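Local coordinates for Thiol:disulfide interchange protein (Klebsiella pneumoniae, PDB 6DXN) that probably acts as a periplasmic thiol-disulfide oxidoreductase of the DsbA subfamily, introducing disulfide bonds into newly secreted proteins, at residues F29-G34 / L93-L98; A84-K89 / L117-E122; E60-S65 / A138-L143; E41-D46 / D174-D179; W78-Y83 / F131-L136. One frame throughout, in Å; residues are numbered along the deposited sequence.

Interaction 1 of 5, residues F29-G34 / L93-L98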
# COMPACT_ATOMS: atom_id res chain seq x y z
N PHE A 29 -1.62 -3.84 0.69
CA PHE A 29 -1.96 -4.17 -0.66
C PHE A 29 -1.18 -5.40 -1.13
O PHE A 29 -0.26 -5.87 -0.46
CB PHE A 29 -1.66 -2.97 -1.57
CG PHE A 29 -0.21 -2.82 -1.94
CD1 PHE A 29 0.70 -2.27 -1.05
CD2 PHE A 29 0.24 -3.25 -3.17
CE1 PHE A 29 2.04 -2.15 -1.39
CE2 PHE A 29 1.58 -3.12 -3.52
CZ PHE A 29 2.47 -2.57 -2.63
N SER A 30 -1.57 -5.89 -2.31
CA SER A 30 -0.92 -7.00 -2.95
C SER A 30 -0.84 -6.69 -4.44
O SER A 30 -1.82 -6.23 -5.04
CB SER A 30 -1.64 -8.30 -2.69
OG SER A 30 -1.05 -9.34 -3.43
N PHE A 31 0.33 -6.92 -5.03
CA PHE A 31 0.48 -6.68 -6.44
C PHE A 31 -0.40 -7.65 -7.25
O PHE A 31 -0.55 -7.45 -8.43
CB PHE A 31 1.94 -6.75 -6.87
CG PHE A 31 2.78 -5.55 -6.52
CD1 PHE A 31 2.65 -4.38 -7.25
CD2 PHE A 31 3.71 -5.60 -5.50
CE1 PHE A 31 3.44 -3.28 -6.95
CE2 PHE A 31 4.49 -4.49 -5.20
CZ PHE A 31 4.34 -3.33 -5.92
N TYR A 32 -0.93 -8.70 -6.60
CA TYR A 32 -1.82 -9.70 -7.26
C TYR A 32 -3.29 -9.26 -7.23
O TYR A 32 -4.13 -9.81 -7.97
CB TYR A 32 -1.83 -11.04 -6.51
CG TYR A 32 -0.63 -11.95 -6.64
CD1 TYR A 32 0.45 -11.84 -5.78
CD2 TYR A 32 -0.63 -12.98 -7.57
CE1 TYR A 32 1.53 -12.71 -5.88
CE2 TYR A 32 0.45 -13.85 -7.68
CZ TYR A 32 1.53 -13.71 -6.82
OH TYR A 32 2.59 -14.56 -6.92
N CYS A 33 -3.61 -8.31 -6.35
CA CYS A 33 -4.99 -7.84 -6.10
C CYS A 33 -5.45 -6.83 -7.16
O CYS A 33 -4.85 -5.77 -7.32
CB CYS A 33 -5.05 -7.23 -4.71
SG CYS A 33 -6.71 -6.72 -4.18
N GLY A 34 -6.53 -7.16 -7.88
CA GLY A 34 -7.08 -6.30 -8.93
C GLY A 34 -7.42 -4.90 -8.41
O GLY A 34 -6.94 -3.90 -8.93
N LEU A 93 4.75 -1.17 -12.95
CA LEU A 93 5.42 -2.22 -13.72
C LEU A 93 5.23 -3.60 -13.07
O LEU A 93 5.20 -4.62 -13.78
CB LEU A 93 6.90 -1.87 -13.86
CG LEU A 93 7.18 -0.52 -14.52
CD1 LEU A 93 8.67 -0.19 -14.44
CD2 LEU A 93 6.69 -0.48 -15.96
N LEU A 94 5.08 -3.63 -11.74
CA LEU A 94 4.87 -4.90 -11.02
C LEU A 94 3.40 -5.33 -11.18
O LEU A 94 3.13 -6.52 -11.35
CB LEU A 94 5.28 -4.77 -9.55
CG LEU A 94 6.78 -4.70 -9.29
CD1 LEU A 94 7.07 -4.26 -7.87
CD2 LEU A 94 7.45 -6.03 -9.58
N PHE A 95 2.47 -4.37 -11.10
CA PHE A 95 1.07 -4.64 -11.30
C PHE A 95 0.85 -5.16 -12.73
O PHE A 95 0.11 -6.11 -12.94
CB PHE A 95 0.19 -3.41 -11.08
CG PHE A 95 -0.12 -3.07 -9.64
CD1 PHE A 95 -0.98 -3.87 -8.90
CD2 PHE A 95 0.38 -1.92 -9.06
CE1 PHE A 95 -1.30 -3.55 -7.59
CE2 PHE A 95 0.05 -1.59 -7.75
CZ PHE A 95 -0.77 -2.41 -7.01
N GLU A 96 1.48 -4.50 -13.70
CA GLU A 96 1.37 -4.92 -15.11
C GLU A 96 1.99 -6.32 -15.25
O GLU A 96 1.36 -7.23 -15.78
CB GLU A 96 2.03 -3.91 -16.05
CG GLU A 96 1.30 -2.57 -16.11
CD GLU A 96 1.94 -1.53 -17.02
OE1 GLU A 96 2.86 -1.90 -17.79
OE2 GLU A 96 1.51 -0.35 -16.96
N GLY A 97 3.21 -6.49 -14.72
CA GLY A 97 3.94 -7.78 -14.81
C GLY A 97 3.17 -8.95 -14.21
O GLY A 97 3.45 -10.12 -14.53
N LEU A 98 2.18 -8.64 -13.36
CA LEU A 98 1.42 -9.68 -12.67
C LEU A 98 -0.03 -9.78 -13.18
O LEU A 98 -0.56 -10.90 -13.30
CB LEU A 98 1.43 -9.38 -11.17
CG LEU A 98 2.74 -9.72 -10.47
CD1 LEU A 98 2.91 -8.94 -9.18
CD2 LEU A 98 2.84 -11.22 -10.22

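Interaction 2 of 5, residues A84-K89 / L117-E122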
# COMPACT_ATOMS: atom_id res chain seq x y z
N ALA A 84 15.78 2.34 -2.91
CA ALA A 84 16.37 2.86 -4.14
C ALA A 84 15.59 4.11 -4.57
O ALA A 84 16.02 4.84 -5.47
CB ALA A 84 16.36 1.81 -5.21
N GLY A 85 14.43 4.31 -3.95
CA GLY A 85 13.58 5.45 -4.22
C GLY A 85 12.89 5.37 -5.58
O GLY A 85 12.34 6.38 -6.03
N VAL A 86 12.90 4.18 -6.21
CA VAL A 86 12.25 3.97 -7.52
C VAL A 86 10.87 3.33 -7.32
O VAL A 86 10.29 2.78 -8.27
CB VAL A 86 13.11 3.09 -8.46
CG1 VAL A 86 14.50 3.69 -8.66
CG2 VAL A 86 13.22 1.65 -7.97
N ASP A 87 10.35 3.42 -6.10
CA ASP A 87 9.05 2.86 -5.73
C ASP A 87 7.92 3.54 -6.52
O ASP A 87 6.86 2.96 -6.70
CB ASP A 87 8.80 2.96 -4.23
CG ASP A 87 8.95 4.36 -3.65
OD1 ASP A 87 10.01 4.98 -3.88
OD2 ASP A 87 8.00 4.82 -3.01
N GLY A 88 8.18 4.77 -6.99
CA GLY A 88 7.19 5.54 -7.75
C GLY A 88 7.03 5.02 -9.17
O GLY A 88 5.94 5.12 -9.73
N LYS A 89 8.10 4.47 -9.73
CA LYS A 89 8.09 3.96 -11.12
C LYS A 89 7.79 2.46 -11.19
O LYS A 89 7.01 2.01 -12.04
CB LYS A 89 9.44 4.19 -11.80
CG LYS A 89 9.86 5.63 -12.00
CD LYS A 89 11.18 5.77 -12.75
CE LYS A 89 11.58 7.20 -13.02
NZ LYS A 89 12.83 7.28 -13.80
N LEU A 117 15.13 -0.31 -15.30
CA LEU A 117 15.17 1.01 -14.67
C LEU A 117 16.63 1.46 -14.42
O LEU A 117 16.86 2.60 -14.01
CB LEU A 117 14.39 0.97 -13.35
CG LEU A 117 12.90 0.65 -13.48
CD1 LEU A 117 12.21 0.73 -12.12
CD2 LEU A 117 12.21 1.59 -14.46
N GLY A 118 17.59 0.56 -14.66
CA GLY A 118 19.01 0.88 -14.48
C GLY A 118 19.59 0.33 -13.19
O GLY A 118 20.60 0.83 -12.69
N ILE A 119 18.93 -0.69 -12.64
CA ILE A 119 19.40 -1.35 -11.43
C ILE A 119 19.85 -2.76 -11.83
O ILE A 119 19.02 -3.64 -12.10
CB ILE A 119 18.32 -1.33 -10.33
CG1 ILE A 119 17.93 0.10 -9.96
CG2 ILE A 119 18.77 -2.12 -9.11
CD1 ILE A 119 16.83 0.22 -8.93
N THR A 120 21.17 -2.96 -11.87
CA THR A 120 21.74 -4.24 -12.26
C THR A 120 21.36 -5.31 -11.23
O THR A 120 21.03 -4.99 -10.08
CB THR A 120 23.27 -4.17 -12.35
OG1 THR A 120 23.77 -3.96 -11.03
CG2 THR A 120 23.77 -3.09 -13.28
N SER A 121 21.44 -6.57 -11.65
CA SER A 121 21.15 -7.71 -10.78
C SER A 121 22.10 -7.71 -9.58
O SER A 121 21.73 -8.15 -8.50
CB SER A 121 21.19 -9.00 -11.54
OG SER A 121 20.20 -9.02 -12.55
N GLU A 122 23.34 -7.23 -9.78
CA GLU A 122 24.34 -7.16 -8.70
C GLU A 122 23.94 -6.10 -7.67
O GLU A 122 24.09 -6.31 -6.47
CB GLU A 122 25.74 -6.82 -9.24
CG GLU A 122 26.40 -7.94 -10.02
CD GLU A 122 25.81 -8.22 -11.39
OE1 GLU A 122 24.91 -7.46 -11.82
OE2 GLU A 122 26.28 -9.17 -12.04

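Interaction 3 of 5, residues E60-S65 / A138-L143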
# COMPACT_ATOMS: atom_id res chain seq x y z
N GLU A 60 1.76 5.31 3.55
CA GLU A 60 2.69 4.18 3.56
C GLU A 60 1.99 2.97 2.94
O GLU A 60 0.84 2.67 3.25
CB GLU A 60 3.22 3.91 4.97
CG GLU A 60 4.24 4.94 5.42
CD GLU A 60 4.98 4.59 6.70
OE1 GLU A 60 4.50 3.72 7.44
OE2 GLU A 60 6.06 5.17 6.94
N LYS A 61 2.68 2.32 2.01
CA LYS A 61 2.12 1.15 1.37
C LYS A 61 2.92 -0.06 1.83
O LYS A 61 4.13 -0.13 1.63
CB LYS A 61 2.06 1.34 -0.14
CG LYS A 61 1.12 2.44 -0.60
CD LYS A 61 0.74 2.40 -2.05
CE LYS A 61 -0.10 1.19 -2.40
NZ LYS A 61 -0.57 1.26 -3.80
N TYR A 62 2.21 -0.99 2.48
CA TYR A 62 2.79 -2.22 3.00
C TYR A 62 2.28 -3.39 2.16
O TYR A 62 1.08 -3.63 2.07
CB TYR A 62 2.46 -2.31 4.49
CG TYR A 62 3.31 -1.46 5.39
CD1 TYR A 62 4.03 -0.37 4.93
CD2 TYR A 62 3.28 -1.66 6.76
CE1 TYR A 62 4.79 0.42 5.78
CE2 TYR A 62 4.02 -0.88 7.62
CZ TYR A 62 4.78 0.17 7.14
OH TYR A 62 5.50 0.93 8.01
N HIS A 63 3.22 -4.12 1.55
CA HIS A 63 2.88 -5.26 0.72
C HIS A 63 2.61 -6.50 1.60
O HIS A 63 3.28 -6.71 2.58
CB HIS A 63 3.97 -5.49 -0.34
CG HIS A 63 3.52 -6.44 -1.39
ND1 HIS A 63 3.93 -7.74 -1.43
CD2 HIS A 63 2.59 -6.30 -2.36
CE1 HIS A 63 3.33 -8.35 -2.42
NE2 HIS A 63 2.49 -7.50 -3.00
N VAL A 64 1.60 -7.30 1.21
CA VAL A 64 1.17 -8.52 1.94
C VAL A 64 1.93 -9.75 1.39
O VAL A 64 1.62 -10.25 0.30
CB VAL A 64 -0.36 -8.71 1.83
CG1 VAL A 64 -0.83 -10.02 2.44
CG2 VAL A 64 -1.11 -7.54 2.45
N SER A 65 2.88 -10.26 2.19
CA SER A 65 3.76 -11.39 1.80
C SER A 65 3.01 -12.73 1.74
O SER A 65 3.37 -13.59 0.93
CB SER A 65 4.92 -11.52 2.76
OG SER A 65 5.84 -10.44 2.62
N ALA A 138 10.51 -6.77 7.40
CA ALA A 138 10.00 -7.34 8.65
C ALA A 138 8.83 -6.49 9.18
O ALA A 138 7.85 -7.05 9.69
CB ALA A 138 11.11 -7.48 9.66
N ARG A 139 8.93 -5.17 9.03
CA ARG A 139 7.88 -4.22 9.46
C ARG A 139 6.56 -4.55 8.75
O ARG A 139 5.49 -4.59 9.38
CB ARG A 139 8.32 -2.78 9.15
CG ARG A 139 7.29 -1.70 9.41
CD ARG A 139 6.95 -1.49 10.88
NE ARG A 139 6.18 -0.27 11.11
CZ ARG A 139 5.79 0.16 12.31
NH1 ARG A 139 6.07 -0.55 13.39
NH2 ARG A 139 5.12 1.29 12.43
N GLN A 140 6.64 -4.71 7.43
CA GLN A 140 5.49 -5.02 6.58
C GLN A 140 4.81 -6.32 7.04
O GLN A 140 3.59 -6.33 7.23
CB GLN A 140 5.95 -5.06 5.12
CG GLN A 140 6.13 -3.68 4.51
CD GLN A 140 6.84 -3.70 3.18
OE1 GLN A 140 6.25 -3.47 2.13
NE2 GLN A 140 8.13 -4.02 3.21
N ASP A 141 5.58 -7.40 7.21
CA ASP A 141 5.05 -8.71 7.62
C ASP A 141 4.48 -8.65 9.05
O ASP A 141 3.41 -9.21 9.34
CB ASP A 141 6.13 -9.79 7.52
CG ASP A 141 6.63 -10.07 6.11
OD1 ASP A 141 5.89 -9.77 5.14
OD2 ASP A 141 7.77 -10.59 5.99
N ASN A 142 5.19 -7.97 9.95
CA ASN A 142 4.79 -7.89 11.36
C ASN A 142 3.45 -7.16 11.52
O ASN A 142 2.61 -7.58 12.32
CB ASN A 142 5.86 -7.18 12.20
CG ASN A 142 5.54 -7.21 13.68
OD1 ASN A 142 5.15 -8.25 14.21
ND2 ASN A 142 5.72 -6.09 14.35
N LEU A 143 3.25 -6.08 10.77
CA LEU A 143 2.01 -5.28 10.90
C LEU A 143 0.81 -6.00 10.25
O LEU A 143 -0.31 -5.83 10.73
CB LEU A 143 2.23 -3.87 10.34
CG LEU A 143 2.68 -2.84 11.38
CD1 LEU A 143 3.81 -3.35 12.25
CD2 LEU A 143 3.07 -1.54 10.71
O HOH W 1 3.53 -8.56 4.45

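Interaction 4 of 5, residues E41-D46 / D174-D179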
# COMPACT_ATOMS: atom_id res chain seq x y z
N GLU A 41 -3.74 2.93 -10.06
CA GLU A 41 -3.60 3.30 -11.48
C GLU A 41 -4.92 3.68 -12.18
O GLU A 41 -4.89 4.50 -13.10
CB GLU A 41 -2.91 2.13 -12.21
CG GLU A 41 -2.64 2.36 -13.69
CD GLU A 41 -3.81 2.12 -14.64
OE1 GLU A 41 -4.72 1.36 -14.28
OE2 GLU A 41 -3.81 2.73 -15.73
N ARG A 42 -6.06 3.10 -11.77
CA ARG A 42 -7.35 3.36 -12.46
C ARG A 42 -8.20 4.38 -11.69
O ARG A 42 -8.54 5.43 -12.24
CB ARG A 42 -8.17 2.08 -12.65
CG ARG A 42 -9.50 2.30 -13.36
CD ARG A 42 -10.35 1.05 -13.52
NE ARG A 42 -9.63 -0.00 -14.23
CZ ARG A 42 -9.49 -0.06 -15.55
NH1 ARG A 42 -10.03 0.89 -16.31
NH2 ARG A 42 -8.82 -1.05 -16.11
N ILE A 43 -8.59 4.03 -10.47
CA ILE A 43 -9.40 4.89 -9.60
C ILE A 43 -8.52 6.05 -9.12
O ILE A 43 -8.99 7.18 -8.97
CB ILE A 43 -9.98 4.11 -8.40
CG1 ILE A 43 -10.76 2.88 -8.84
CG2 ILE A 43 -10.83 5.04 -7.53
CD1 ILE A 43 -11.28 2.03 -7.70
N ASN A 44 -7.24 5.73 -8.88
CA ASN A 44 -6.28 6.72 -8.42
C ASN A 44 -6.69 7.23 -7.03
O ASN A 44 -6.71 8.43 -6.75
CB ASN A 44 -6.06 7.81 -9.47
CG ASN A 44 -5.22 7.30 -10.62
OD1 ASN A 44 -4.20 6.65 -10.40
ND2 ASN A 44 -5.64 7.60 -11.84
N VAL A 45 -7.03 6.27 -6.16
CA VAL A 45 -7.34 6.55 -4.78
C VAL A 45 -6.05 7.02 -4.10
O VAL A 45 -6.08 7.89 -3.24
CB VAL A 45 -7.89 5.31 -4.06
CG1 VAL A 45 -7.98 5.51 -2.56
CG2 VAL A 45 -9.22 4.86 -4.63
N ASP A 46 -4.92 6.44 -4.52
CA ASP A 46 -3.61 6.73 -3.89
C ASP A 46 -3.16 8.17 -4.14
O ASP A 46 -2.69 8.82 -3.22
CB ASP A 46 -2.54 5.74 -4.35
CG ASP A 46 -2.66 4.34 -3.78
OD1 ASP A 46 -3.53 4.11 -2.91
OD2 ASP A 46 -1.87 3.49 -4.19
N ASP A 174 -13.87 9.11 -9.83
CA ASP A 174 -13.24 10.39 -9.45
C ASP A 174 -13.84 10.86 -8.12
O ASP A 174 -13.11 11.28 -7.21
CB ASP A 174 -13.40 11.43 -10.57
CG ASP A 174 -12.74 11.02 -11.88
OD1 ASP A 174 -11.93 10.08 -11.85
OD2 ASP A 174 -13.05 11.64 -12.92
N THR A 175 -15.17 10.75 -8.01
CA THR A 175 -15.89 11.17 -6.81
C THR A 175 -15.53 10.23 -5.66
O THR A 175 -15.31 10.66 -4.53
CB THR A 175 -17.40 11.24 -7.09
OG1 THR A 175 -17.60 12.10 -8.21
CG2 THR A 175 -18.20 11.73 -5.90
N TYR A 176 -15.44 8.93 -5.98
CA TYR A 176 -15.09 7.92 -5.00
C TYR A 176 -13.71 8.22 -4.38
O TYR A 176 -13.55 8.21 -3.15
CB TYR A 176 -15.09 6.51 -5.61
CG TYR A 176 -14.66 5.46 -4.61
CD1 TYR A 176 -13.31 5.23 -4.39
CD2 TYR A 176 -15.58 4.75 -3.86
CE1 TYR A 176 -12.89 4.29 -3.45
CE2 TYR A 176 -15.18 3.81 -2.93
CZ TYR A 176 -13.82 3.59 -2.72
OH TYR A 176 -13.38 2.68 -1.80
N ALA A 177 -12.72 8.48 -5.25
CA ALA A 177 -11.35 8.76 -4.83
C ALA A 177 -11.32 9.99 -3.91
O ALA A 177 -10.64 9.99 -2.90
CB ALA A 177 -10.45 8.93 -6.03
N GLU A 178 -12.09 11.03 -4.28
CA GLU A 178 -12.15 12.26 -3.50
C GLU A 178 -12.76 11.97 -2.12
O GLU A 178 -12.29 12.49 -1.12
CB GLU A 178 -12.97 13.34 -4.20
CG GLU A 178 -12.92 14.70 -3.50
CD GLU A 178 -13.84 15.77 -4.06
OE1 GLU A 178 -14.98 15.42 -4.45
OE2 GLU A 178 -13.42 16.96 -4.11
N ASP A 179 -13.79 11.12 -2.09
CA ASP A 179 -14.54 10.77 -0.87
C ASP A 179 -13.63 9.97 0.07
O ASP A 179 -13.71 10.09 1.30
CB ASP A 179 -15.83 10.00 -1.22
CG ASP A 179 -16.93 10.09 -0.17
OD1 ASP A 179 -16.92 11.06 0.59
OD2 ASP A 179 -17.81 9.19 -0.15

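Interaction 5 of 5, residues W78-Y83 / F131-L136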
# COMPACT_ATOMS: atom_id res chain seq x y z
N TRP A 78 9.41 -4.39 -3.08
CA TRP A 78 8.82 -3.09 -2.72
C TRP A 78 9.77 -2.34 -1.76
O TRP A 78 9.98 -1.12 -1.88
CB TRP A 78 7.40 -3.31 -2.17
CG TRP A 78 6.59 -2.07 -1.97
CD1 TRP A 78 5.99 -1.67 -0.81
CD2 TRP A 78 6.30 -1.05 -2.94
NE1 TRP A 78 5.33 -0.49 -1.00
CE2 TRP A 78 5.50 -0.08 -2.30
CE3 TRP A 78 6.61 -0.86 -4.30
CZ2 TRP A 78 5.03 1.06 -2.95
CZ3 TRP A 78 6.17 0.28 -4.93
CH2 TRP A 78 5.38 1.22 -4.27
N ALA A 79 10.36 -3.09 -0.82
CA ALA A 79 11.30 -2.55 0.16
C ALA A 79 12.54 -1.99 -0.54
O ALA A 79 12.99 -0.88 -0.22
CB ALA A 79 11.65 -3.61 1.17
N VAL A 80 13.08 -2.75 -1.51
CA VAL A 80 14.23 -2.30 -2.29
C VAL A 80 13.81 -1.08 -3.11
O VAL A 80 14.58 -0.12 -3.25
CB VAL A 80 14.79 -3.41 -3.20
CG1 VAL A 80 15.75 -2.85 -4.24
CG2 VAL A 80 15.47 -4.52 -2.42
N ALA A 81 12.59 -1.15 -3.67
CA ALA A 81 12.02 -0.09 -4.51
C ALA A 81 12.03 1.28 -3.81
O ALA A 81 12.34 2.30 -4.43
CB ALA A 81 10.61 -0.46 -4.91
N GLN A 82 11.69 1.27 -2.51
CA GLN A 82 11.60 2.50 -1.69
C GLN A 82 12.99 2.93 -1.21
O GLN A 82 13.25 4.12 -1.07
CB GLN A 82 10.67 2.25 -0.51
CG GLN A 82 9.24 1.94 -0.93
CD GLN A 82 8.40 1.38 0.19
OE1 GLN A 82 7.74 0.37 0.03
NE2 GLN A 82 8.45 2.03 1.34
N TYR A 83 13.87 1.96 -0.97
CA TYR A 83 15.25 2.23 -0.54
C TYR A 83 16.01 2.88 -1.70
O TYR A 83 16.79 3.81 -1.50
CB TYR A 83 15.93 0.94 -0.07
CG TYR A 83 17.42 1.07 0.15
CD1 TYR A 83 17.92 1.58 1.33
CD2 TYR A 83 18.32 0.68 -0.83
CE1 TYR A 83 19.29 1.71 1.54
CE2 TYR A 83 19.69 0.80 -0.64
CZ TYR A 83 20.17 1.31 0.55
OH TYR A 83 21.52 1.43 0.74
N PHE A 131 20.53 -3.48 5.59
CA PHE A 131 19.88 -3.54 6.90
C PHE A 131 18.52 -2.81 6.89
O PHE A 131 17.59 -3.28 7.52
CB PHE A 131 20.81 -3.02 8.00
CG PHE A 131 21.03 -1.53 8.05
CD1 PHE A 131 20.19 -0.73 8.82
CD2 PHE A 131 22.08 -0.93 7.38
CE1 PHE A 131 20.39 0.64 8.88
CE2 PHE A 131 22.28 0.44 7.44
CZ PHE A 131 21.43 1.23 8.19
N MSE A 132 18.42 -1.68 6.17
CA MSE A 132 17.16 -0.91 6.14
C MSE A 132 16.12 -1.63 5.33
O MSE A 132 14.94 -1.58 5.66
CB MSE A 132 17.34 0.51 5.58
CG MSE A 132 17.96 1.43 6.63
SE MSE A 132 18.80 2.99 5.79
CE MSE A 132 17.16 4.04 5.52
N VAL A 133 16.56 -2.32 4.28
CA VAL A 133 15.66 -3.08 3.40
C VAL A 133 15.01 -4.22 4.21
O VAL A 133 13.79 -4.39 4.19
CB VAL A 133 16.40 -3.59 2.15
CG1 VAL A 133 15.65 -4.70 1.42
CG2 VAL A 133 16.72 -2.45 1.20
N LYS A 134 15.84 -4.94 4.96
CA LYS A 134 15.41 -6.07 5.78
C LYS A 134 14.47 -5.60 6.89
O LYS A 134 13.53 -6.29 7.23
CB LYS A 134 16.63 -6.77 6.37
CG LYS A 134 17.59 -7.36 5.35
CD LYS A 134 18.96 -7.69 5.93
CE LYS A 134 18.97 -8.83 6.92
NZ LYS A 134 18.67 -10.12 6.26
N ALA A 135 14.76 -4.43 7.45
CA ALA A 135 13.94 -3.89 8.54
C ALA A 135 12.54 -3.56 8.03
O ALA A 135 11.56 -3.79 8.74
CB ALA A 135 14.61 -2.67 9.14
N LEU A 136 12.45 -3.06 6.79
CA LEU A 136 11.17 -2.66 6.19
C LEU A 136 10.36 -3.92 5.82
O LEU A 136 9.15 -3.93 5.95
CB LEU A 136 11.43 -1.77 4.98
CG LEU A 136 10.21 -1.11 4.35
CD1 LEU A 136 9.44 -0.29 5.38
CD2 LEU A 136 10.62 -0.22 3.18

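Interaction 1 of 5, residues F29-G34 / L93-L98
A chi1 of -77° turns CG of Phe31 away from its carbonyl carbon and swings the ring off the loop after strand 25-29 against helix 87-99; Phe95, with nearly the same first torsion (chi1 -80°), brings the face of its ring to the rim of Phe31. The two meet edge-to-face, with centroids 4.8 Å apart and planes at 59°. One face of Phe31 carries Leu94, whose CB makes a CH-pi contact 3.8 Å from the ring centroid; the opposite face takes CE2 of Phe29. Leu98 CD1 presses on Phe31 CB at 3.3 Å. Flat rings and branched leucines fill this buried gap. No hydrogen bond links 29-34 to 93-98 themselves, but Gln99 NE2 holds Phe31 O and Cys33 O. Cys33 is the first cysteine of a thioredoxin-type CxxC at the start of helix 34-41. The Tyr37 ring of that helix meets that of Phe95, the planes nearly parallel, while Leu74 of helix 71-83 closes over Phe31, Leu94 and Leu98.

Interaction 2 of 5, residues A84-K89 / L117-E122
Val86 overlaps Ile119 tip to tip: its CG2 stands 4.0 Å from Ile119 CD1, the end of the longer branch. That reach depends on the isoleucine chain, which runs straight beyond CG1 (chi2 178°) and so delivers its last methyl to the far side. The same CD1 also meets Ala84 CB at 4.1 Å, so one methyl group fills the angle between two small side chains. A beta-branched valine and an alanine suit this place because they offer methyl surface close to the backbone, leaving the length to be supplied by the isoleucine. Beside this pair, Leu117 CD1 lies 4.4 Å from Val86 CG2 and equally far from Lys89 CB, a looser fringe in which lysine contributes the aliphatic base of its chain. No hydrogen bond crosses, and the buried area is a modest 187 Å².

The backbone geometry explains the glycine set between the contacting residues on each side. Gly85 and Gly118 both have positive phi where a helix ends; Gly118 closes a Schellman motif, and on either side of it Leu117 and Ile119 both point to 84-89. Thr120 then serves as N-cap of helix 121-129. The patch thus joins the link between helices 71-83 and 87-99 to the link between helices 107-115 and 121-129, with Phe114 and Met127 packing on Ile119 and with Val90 and Leu93 packing on Leu117.

Interaction 3 of 5, residues E60-S65 / A138-L143
Strand 60-63, at one border of the thioredoxin-fold sheet, is crossed by helix 131-146 at 78° between their short axes, which approach to 7.8 Å. Tyr62 fills the crossing. Gln140 CG lies over one face of its ring, in a CH-pi contact 4.1 Å from the centroid, while Leu143 CD2 sits at the edge, 3.3 Å from Tyr62 CE2. Tyr62 OH accepts a weak bond from Arg139 NE in the guanidinium plane; Arg139 NH2 bonds Gln21 O. Glutamine suits this buried place because its CG methylene packs on the ring while its amide serves the backbone: OE1 accepts from His63 N at 3.2 Å, nearly straight (174°) though the donor is tilted 25° from the carbonyl plane, and NE2 turns to Leu136 O. Toward helix 131-146, Ser65 OG donates to the syn lone pair of Asp141 OD1 at 2.6 Å; it also bonds Thr75 OG1 of helix 71-83. A water donating to that same OD1 and to His63 O accepts from Ser65 N at 2.9 Å.

Interaction 4 of 5, residues E41-D46 / D174-D179
Ala177 CB is the tightly fitted point, pressed against the backbone where the 41-46 segment turns: Ile43 O is 3.7 Å away and Asn44 O 3.8 Å. Alanine's single methyl suits a helix face this close to a chain, the CA atoms of Val45 and Ala177 being 4.6 Å apart. Next to it Tyr176 extends obliquely past Val45 and Ile43, its CG trans to the backbone N (chi1 177°), and brings one rim of the ring to the branched aliphatics. Val45 CG2 meets this rim in the ring plane, 3.9 Å from Tyr176 CE1, and Ile43 CG2 approaches Tyr176 CD1 obliquely at 4.0 Å. The packing is looser between methyls, Ile43 CG2 standing 4.2 Å and Val45 CG2 4.5 Å from Ala177 CB; Ile43 and Tyr176 are partly exposed, and no hydrogen bond crosses the 195 Å² contact. Tyr176 OH finds its partner elsewhere, in Asn165 O, and a triethylene glycol, probably from crystallisation, lies near the side chain. Asn44, with positive phi, leaves the helical path and takes the N-cap position of helix 45-52. The contact therefore sets this junction against helix 173-188, with Phe39 of helix 34-41 packing on both Val45 and Tyr176.

Interaction 5 of 5, residues W78-Y83 / F131-L136
Tyr83 points toward residues 131-136, and the base of its ring meets Val133: Val133 CG2 lies 3.7 Å from both Tyr83 CB and Tyr83 CG. Val133 CG2 and CB of Met132 (modelled as selenomethionine) both approach the Tyr83 ring obliquely, the latter at a looser 4.4 Å from Tyr83 CD1. Trp78, the other flat group of this helix, makes no contact with residues 131-136; its indole has an edge-to-face pairing with Phe29, and its NE1 bonds to Lys61 O.

Val133 is the central residue of the crossing. With CG1 trans to the backbone N (chi1 163°), its two methyls part company: CG1 goes to Val80 CG2 at 3.8 Å and on toward Ala79, while CG2 takes Tyr83. A forked side chain suits a spot that must fill two directions at once. Ala79, whose CA lies 5.5 Å from the CA of Val133, is small enough to let the helices close in, its CB lying 3.8 Å from Val133 O. One turn on, Leu136 CD2 reaches Ala79 CA at 3.9 Å. No hydrogen bond joins the segments.

Their short axes pass 8.8 Å apart at 133°, a helix pair running roughly antiparallel but inclined by 47°, packed through small and branched residues within the helical part inserted in the thioredoxin fold, as in other DsbA proteins.

In the fold
From the N terminus, strand 25-29 leads into the loop of interaction 1, which closes on helix 87-99 and so ties the CxxC region to the helical insertion; it crosses all of the other four. Interaction 4 starts soon after, at residues 41-46, and makes the longest closure, to helix 173-188, with interactions 2, 3 and 5 falling within its span. Interaction 3 joins strand 60-63 to helix 131-146 and encloses interaction 5, which pairs helix 71-83 with helix 131-146. Innermost is interaction 2, joining the links that precede helices 87-99 and 121-129. Between interactions 3 and 4, whose centres are about 23 Å apart, the Lys61-Asp46 salt bridge joins strand 60-63 to the start of helix 45-52.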